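Local coordinates for protein nigritoxine (Vibrio nigripulchritudo, PDB 5M41) that acts as a bacterial toxin against crustaceans and insects and has a new fold, at residues T608-K613 and T679-V684; K643-N648 and T723-Q728. All coordinates share one frame; numbering follows the deposited sequence.

Interaction 1: residues T608-K613 and T679-V684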
loop_
_atom_site.group_PDB
_atom_site.type_symbol
_atom_site.label_atom_id
_atom_site.label_comp_id
_atom_site.label_asym_id
_atom_site.label_seq_id
_atom_site.Cartn_x
_atom_site.Cartn_y
_atom_site.Cartn_z
ATOM N N THR A 608 -29.988 2.293 -6.513
ATOM C CA THR A 608 -29.346 3.349 -5.733
ATOM C C THR A 608 -27.903 2.980 -5.483
ATOM O O THR A 608 -27.001 3.799 -5.702
ATOM C CB THR A 608 -30.068 3.625 -4.396
ATOM O OG1 THR A 608 -31.392 4.101 -4.672
ATOM C CG2 THR A 608 -29.334 4.706 -3.594
ATOM N N TYR A 609 -27.678 1.749 -5.043
ATOM C CA TYR A 609 -26.304 1.347 -4.741
ATOM C C TYR A 609 -25.416 1.449 -5.980
ATOM O O TYR A 609 -24.343 2.038 -5.917
ATOM C CB TYR A 609 -26.220 -0.032 -4.073
ATOM C CG TYR A 609 -24.791 -0.475 -3.831
ATOM C CD1 TYR A 609 -24.065 -0.002 -2.731
ATOM C CD2 TYR A 609 -24.153 -1.339 -4.719
ATOM C CE1 TYR A 609 -22.750 -0.391 -2.518
ATOM C CE2 TYR A 609 -22.836 -1.739 -4.519
ATOM C CZ TYR A 609 -22.141 -1.266 -3.413
ATOM O OH TYR A 609 -20.827 -1.663 -3.207
ATOM N N ILE A 610 -25.876 0.913 -7.101
ATOM C CA ILE A 610 -25.073 0.879 -8.312
ATOM C C ILE A 610 -24.803 2.297 -8.853
ATOM O O ILE A 610 -23.655 2.613 -9.218
ATOM C CB ILE A 610 -25.690 -0.065 -9.371
ATOM C CG1 ILE A 610 -25.609 -1.519 -8.881
ATOM C CG2 ILE A 610 -24.994 0.068 -10.737
ATOM C CD1 ILE A 610 -24.197 -2.072 -8.698
ATOM N N GLU A 611 -25.827 3.153 -8.871
ATOM C CA GLU A 611 -25.643 4.552 -9.272
ATOM C C GLU A 611 -24.615 5.243 -8.377
ATOM O O GLU A 611 -23.803 6.020 -8.853
ATOM C CB GLU A 611 -26.971 5.311 -9.292
ATOM C CG GLU A 611 -27.932 4.800 -10.361
ATOM C CD GLU A 611 -27.414 5.044 -11.772
ATOM O OE1 GLU A 611 -27.074 6.194 -12.072
ATOM O OE2 GLU A 611 -27.350 4.101 -12.585
ATOM N N GLY A 612 -24.619 4.915 -7.089
ATOM C CA GLY A 612 -23.620 5.434 -6.172
ATOM C C GLY A 612 -22.228 4.939 -6.523
ATOM O O GLY A 612 -21.289 5.737 -6.651
ATOM N N LYS A 613 -22.092 3.622 -6.668
ATOM C CA LYS A 613 -20.820 3.011 -7.045
ATOM C C LYS A 613 -20.342 3.444 -8.436
ATOM O O LYS A 613 -19.136 3.506 -8.671
ATOM C CB LYS A 613 -20.892 1.495 -6.972
ATOM C CG LYS A 613 -20.861 0.949 -5.558
ATOM C CD LYS A 613 -19.585 1.337 -4.819
ATOM C CE LYS A 613 -18.490 0.299 -4.974
ATOM N NZ LYS A 613 -17.433 0.482 -3.942
ATOM N N THR A 679 -19.993 -0.602 -20.045
ATOM C CA THR A 679 -20.463 0.737 -20.385
ATOM C C THR A 679 -20.561 1.615 -19.143
ATOM O O THR A 679 -19.568 1.736 -18.431
ATOM C CB THR A 679 -21.749 0.689 -21.237
ATOM O OG1 THR A 679 -22.793 0.096 -20.468
ATOM C CG2 THR A 679 -21.536 -0.194 -22.432
ATOM N N LYS A 680 -21.717 2.211 -18.853
ATOM C CA LYS A 680 -21.786 3.164 -17.726
ATOM C C LYS A 680 -21.561 2.546 -16.338
ATOM O O LYS A 680 -21.316 3.264 -15.350
ATOM C CB LYS A 680 -23.065 4.005 -17.765
ATOM C CG LYS A 680 -23.266 4.807 -19.051
ATOM C CD LYS A 680 -22.167 5.838 -19.291
ATOM C CE LYS A 680 -22.468 6.637 -20.564
ATOM N NZ LYS A 680 -21.224 6.795 -21.356
ATOM N N MET A 681 -21.635 1.222 -16.259
ATOM C CA MET A 681 -21.296 0.501 -15.011
ATOM C C MET A 681 -19.806 0.270 -14.760
ATOM O O MET A 681 -19.444 -0.255 -13.697
ATOM C CB MET A 681 -21.975 -0.871 -15.004
ATOM C CG MET A 681 -23.146 -1.003 -14.074
ATOM S SD MET A 681 -23.617 -2.747 -13.978
ATOM C CE MET A 681 -22.640 -3.269 -12.572
ATOM N N ARG A 682 -18.940 0.636 -15.710
ATOM C CA ARG A 682 -17.522 0.205 -15.670
ATOM C C ARG A 682 -16.824 0.420 -14.327
ATOM O O ARG A 682 -16.131 -0.477 -13.839
ATOM C CB ARG A 682 -16.688 0.829 -16.813
ATOM C CG ARG A 682 -16.772 2.343 -16.896
ATOM C CD ARG A 682 -16.051 2.919 -18.122
ATOM N NE ARG A 682 -16.763 4.111 -18.586
ATOM C CZ ARG A 682 -17.585 4.145 -19.634
ATOM N NH1 ARG A 682 -17.776 3.060 -20.378
ATOM N NH2 ARG A 682 -18.201 5.278 -19.956
ATOM N N LYS A 683 -17.036 1.580 -13.709
ATOM C CA LYS A 683 -16.326 1.903 -12.460
ATOM C C LYS A 683 -16.664 0.986 -11.282
ATOM O O LYS A 683 -15.853 0.842 -10.369
ATOM C CB LYS A 683 -16.533 3.360 -12.073
ATOM C CG LYS A 683 -15.750 4.333 -12.933
ATOM C CD LYS A 683 -16.006 5.757 -12.496
ATOM C CE LYS A 683 -15.197 6.730 -13.334
ATOM N NZ LYS A 683 -15.567 8.131 -12.988
ATOM N N VAL A 684 -17.850 0.372 -11.300
ATOM C CA VAL A 684 -18.257 -0.577 -10.244
ATOM C C VAL A 684 -17.219 -1.702 -10.169
ATOM O O VAL A 684 -16.900 -2.202 -9.089
ATOM C CB VAL A 684 -19.681 -1.149 -10.492
ATOM C CG1 VAL A 684 -20.105 -2.118 -9.396
ATOM C CG2 VAL A 684 -20.688 -0.022 -10.617
#
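Ile610 of helix 603-614 and Val684 of the 3-10 turn 680-684 form the middle of an apolar contact, their side chains lying at about a right angle to each other. Ile610 works with both branches. Its CG1 arm, placed beside the backbone N by a chi1 of -67°, carries CD1 to 4.2 Å from CG1 of Val684. The other branch, CG2, reaches Met681, where it meets CG at 4.0 Å; the methionine chain bends at chi3, beyond the touching CG, which turns CE aside. Val684 splits its two methyls between neighbouring turns of the helix, CG1 facing Ile610 and CG2 sitting 4.0 Å from CB of Lys613.

The lysine contributes its aliphatic root here. Its CG lies 3.3 Å above the plane of the Tyr609 ring, offset toward the rim; beyond it the chain bends at chi2 and chi3, and NZ forms a salt bridge with Asp687, just past the 3-10 turn. At the margin, the carbonyl O of Lys613 comes to 4.3 Å from CB of Lys683.

Ile694 and Leu691 of helix 688-704 cover Ile610 and Val684 respectively. This is apolar packing of helix 603-614 against the 3-10 connection between two further helices, 667-676 and 688-704, with Val729 of helix 719-731 closing over both Ile610 and Met681.

Interaction 2: residues K643-N648 and T723-Q728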
loop_
_atom_site.group_PDB
_atom_site.type_symbol
_atom_site.label_atom_id
_atom_site.label_comp_id
_atom_site.label_asym_id
_atom_site.label_seq_id
_atom_site.Cartn_x
_atom_site.Cartn_y
_atom_site.Cartn_z
ATOM N N LYS A 643 -36.035 6.239 -6.451
ATOM C CA LYS A 643 -37.339 5.596 -6.329
ATOM C C LYS A 643 -37.901 5.291 -7.706
ATOM O O LYS A 643 -39.074 4.958 -7.847
ATOM C CB LYS A 643 -38.295 6.500 -5.552
ATOM C CG LYS A 643 -37.669 7.161 -4.330
ATOM C CD LYS A 643 -38.713 7.911 -3.518
ATOM C CE LYS A 643 -38.349 7.998 -2.038
ATOM N NZ LYS A 643 -36.970 8.473 -1.786
ATOM N N ASP A 644 -37.050 5.382 -8.724
ATOM C CA ASP A 644 -37.504 5.308 -10.121
ATOM C C ASP A 644 -38.202 4.018 -10.535
ATOM O O ASP A 644 -39.085 4.057 -11.391
ATOM C CB ASP A 644 -36.331 5.572 -11.065
ATOM C CG ASP A 644 -35.670 6.901 -10.782
ATOM O OD1 ASP A 644 -36.203 7.932 -11.269
ATOM O OD2 ASP A 644 -34.650 6.917 -10.051
ATOM N N ILE A 645 -37.785 2.878 -9.982
ATOM C CA ILE A 645 -38.409 1.616 -10.365
ATOM C C ILE A 645 -39.673 1.423 -9.531
ATOM O O ILE A 645 -39.606 1.405 -8.289
ATOM C CB ILE A 645 -37.491 0.392 -10.205
ATOM C CG1 ILE A 645 -36.038 0.693 -10.658
ATOM C CG2 ILE A 645 -38.085 -0.793 -10.952
ATOM C CD1 ILE A 645 -35.883 1.103 -12.125
ATOM N N PRO A 646 -40.830 1.290 -10.204
ATOM C CA PRO A 646 -42.130 1.218 -9.507
ATOM C C PRO A 646 -42.304 0.009 -8.573
ATOM O O PRO A 646 -43.152 0.047 -7.699
ATOM C CB PRO A 646 -43.136 1.155 -10.659
ATOM C CG PRO A 646 -42.430 1.827 -11.813
ATOM C CD PRO A 646 -40.998 1.382 -11.670
ATOM N N ASP A 647 -41.520 -1.054 -8.751
ATOM C CA ASP A 647 -41.664 -2.248 -7.903
ATOM C C ASP A 647 -40.398 -3.089 -7.963
ATOM O O ASP A 647 -39.528 -2.851 -8.802
ATOM C CB ASP A 647 -42.864 -3.099 -8.372
ATOM C CG ASP A 647 -43.487 -3.949 -7.245
ATOM O OD1 ASP A 647 -42.937 -4.012 -6.116
ATOM O OD2 ASP A 647 -44.560 -4.554 -7.492
ATOM N N ASN A 648 -40.308 -4.069 -7.070
ATOM C CA ASN A 648 -39.303 -5.108 -7.140
ATOM C C ASN A 648 -39.558 -5.995 -8.324
ATOM O O ASN A 648 -40.652 -6.019 -8.850
ATOM C CB ASN A 648 -39.304 -5.948 -5.853
ATOM C CG ASN A 648 -38.744 -5.177 -4.673
ATOM O OD1 ASN A 648 -38.040 -4.176 -4.849
ATOM N ND2 ASN A 648 -39.055 -5.630 -3.467
ATOM N N THR A 723 -36.089 -3.618 -17.842
ATOM C CA THR A 723 -35.519 -2.815 -18.937
ATOM C C THR A 723 -35.242 -1.385 -18.476
ATOM O O THR A 723 -34.250 -0.767 -18.902
ATOM C CB THR A 723 -36.443 -2.760 -20.187
ATOM O OG1 THR A 723 -37.714 -2.228 -19.813
ATOM C CG2 THR A 723 -36.633 -4.146 -20.825
ATOM N N GLN A 724 -36.119 -0.847 -17.622
ATOM C CA GLN A 724 -35.913 0.504 -17.063
ATOM C C GLN A 724 -34.643 0.523 -16.212
ATOM O O GLN A 724 -33.763 1.374 -16.384
ATOM C CB GLN A 724 -37.127 0.962 -16.228
ATOM C CG GLN A 724 -37.038 2.423 -15.785
ATOM C CD GLN A 724 -38.009 2.785 -14.653
ATOM O OE1 GLN A 724 -38.852 1.978 -14.251
ATOM N NE2 GLN A 724 -37.871 4.001 -14.119
ATOM N N LEU A 725 -34.549 -0.444 -15.308
ATOM C CA LEU A 725 -33.394 -0.580 -14.412
ATOM C C LEU A 725 -32.073 -0.671 -15.170
ATOM O O LEU A 725 -31.140 0.089 -14.894
ATOM C CB LEU A 725 -33.541 -1.822 -13.526
ATOM C CG LEU A 725 -32.335 -2.203 -12.652
ATOM C CD1 LEU A 725 -32.082 -1.146 -11.580
ATOM C CD2 LEU A 725 -32.619 -3.533 -11.976
ATOM N N MET A 726 -31.997 -1.614 -16.102
ATOM C CA MET A 726 -30.767 -1.840 -16.871
ATOM C C MET A 726 -30.437 -0.664 -17.780
ATOM O O MET A 726 -29.281 -0.302 -17.914
ATOM C CB MET A 726 -30.825 -3.147 -17.668
ATOM C CG MET A 726 -30.949 -4.399 -16.818
ATOM S SD MET A 726 -29.580 -4.591 -15.651
ATOM C CE MET A 726 -28.549 -5.758 -16.509
ATOM N N GLY A 727 -31.451 -0.084 -18.405
ATOM C CA GLY A 727 -31.280 1.105 -19.230
ATOM C C GLY A 727 -30.546 2.178 -18.463
ATOM O O GLY A 727 -29.588 2.783 -18.984
ATOM N N GLN A 728 -30.966 2.389 -17.211
ATOM C CA GLN A 728 -30.373 3.404 -16.363
ATOM C C GLN A 728 -28.970 2.988 -15.912
ATOM O O GLN A 728 -27.998 3.760 -16.048
ATOM C CB GLN A 728 -31.265 3.739 -15.145
ATOM C CG GLN A 728 -30.636 4.767 -14.187
ATOM C CD GLN A 728 -30.282 6.091 -14.873
ATOM O OE1 GLN A 728 -30.934 6.487 -15.817
ATOM N NE2 GLN A 728 -29.236 6.757 -14.405
#
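The carbonyl oxygen of Asp644 accepts a hydrogen bond from NE2 of Gln724 at 3.0 Å, joining loop 643-648 to helix 719-731. The bond is somewhat bent, 149° at the hydrogen, and the amide nitrogen stands well above the carbonyl plane of Asp644. Gln724 can span the gap because its CG is anti to the backbone N (chi1 -172°) and the chain stays extended beyond it, carrying the amide out from the helix over the loop backbone. At the other corner of the same amide, OE1 lies 3.4 Å from CD of Pro646, so the flat group bridges the turn from Asp644 to the proline ring. CB of Asp644 flanks the amide nitrogen at 3.8 Å.

Ile645 runs alongside the Gln724 side chain in the opposite direction. Its CD1 methyl is the apolar tip of the loop: it approaches CD of the glutamine at 3.7 Å and reaches the helix itself at CA of Leu725, 3.8 Å away, with CB of that leucine at 4.0 Å.

Leu607 of helix 603-614 touches Asp644 and Leu725, and Ile645 O is bonded by Asn604 ND2 of the same helix. A glutamine side chain on the flank of helix 719-731 thus holds the irregular loop that leads into strand 649-652 of the six-stranded antiparallel sheet.

Interactions 1 and 2 lie with their centres 14 Å apart in the C-terminal part of the chain, and their segments alternate along the sequence. They meet directly where OE1 of Glu611 and NE2 of Gln728 are 3.2 Å apart, a probable but weak hydrogen bond between helices 603-614 and 719-731. Each of these helices extends from one contact into the other, through Leu607, one residue before 608-613, which also touches Gln728, and through Val729, one residue past 723-728. Backbone hydrogen bonding between Lys680 and Leu730 adds a further tie. The magnesium site, formed by Val189, Glu192 and Asp195, belongs to a distant N-terminal part of the chain.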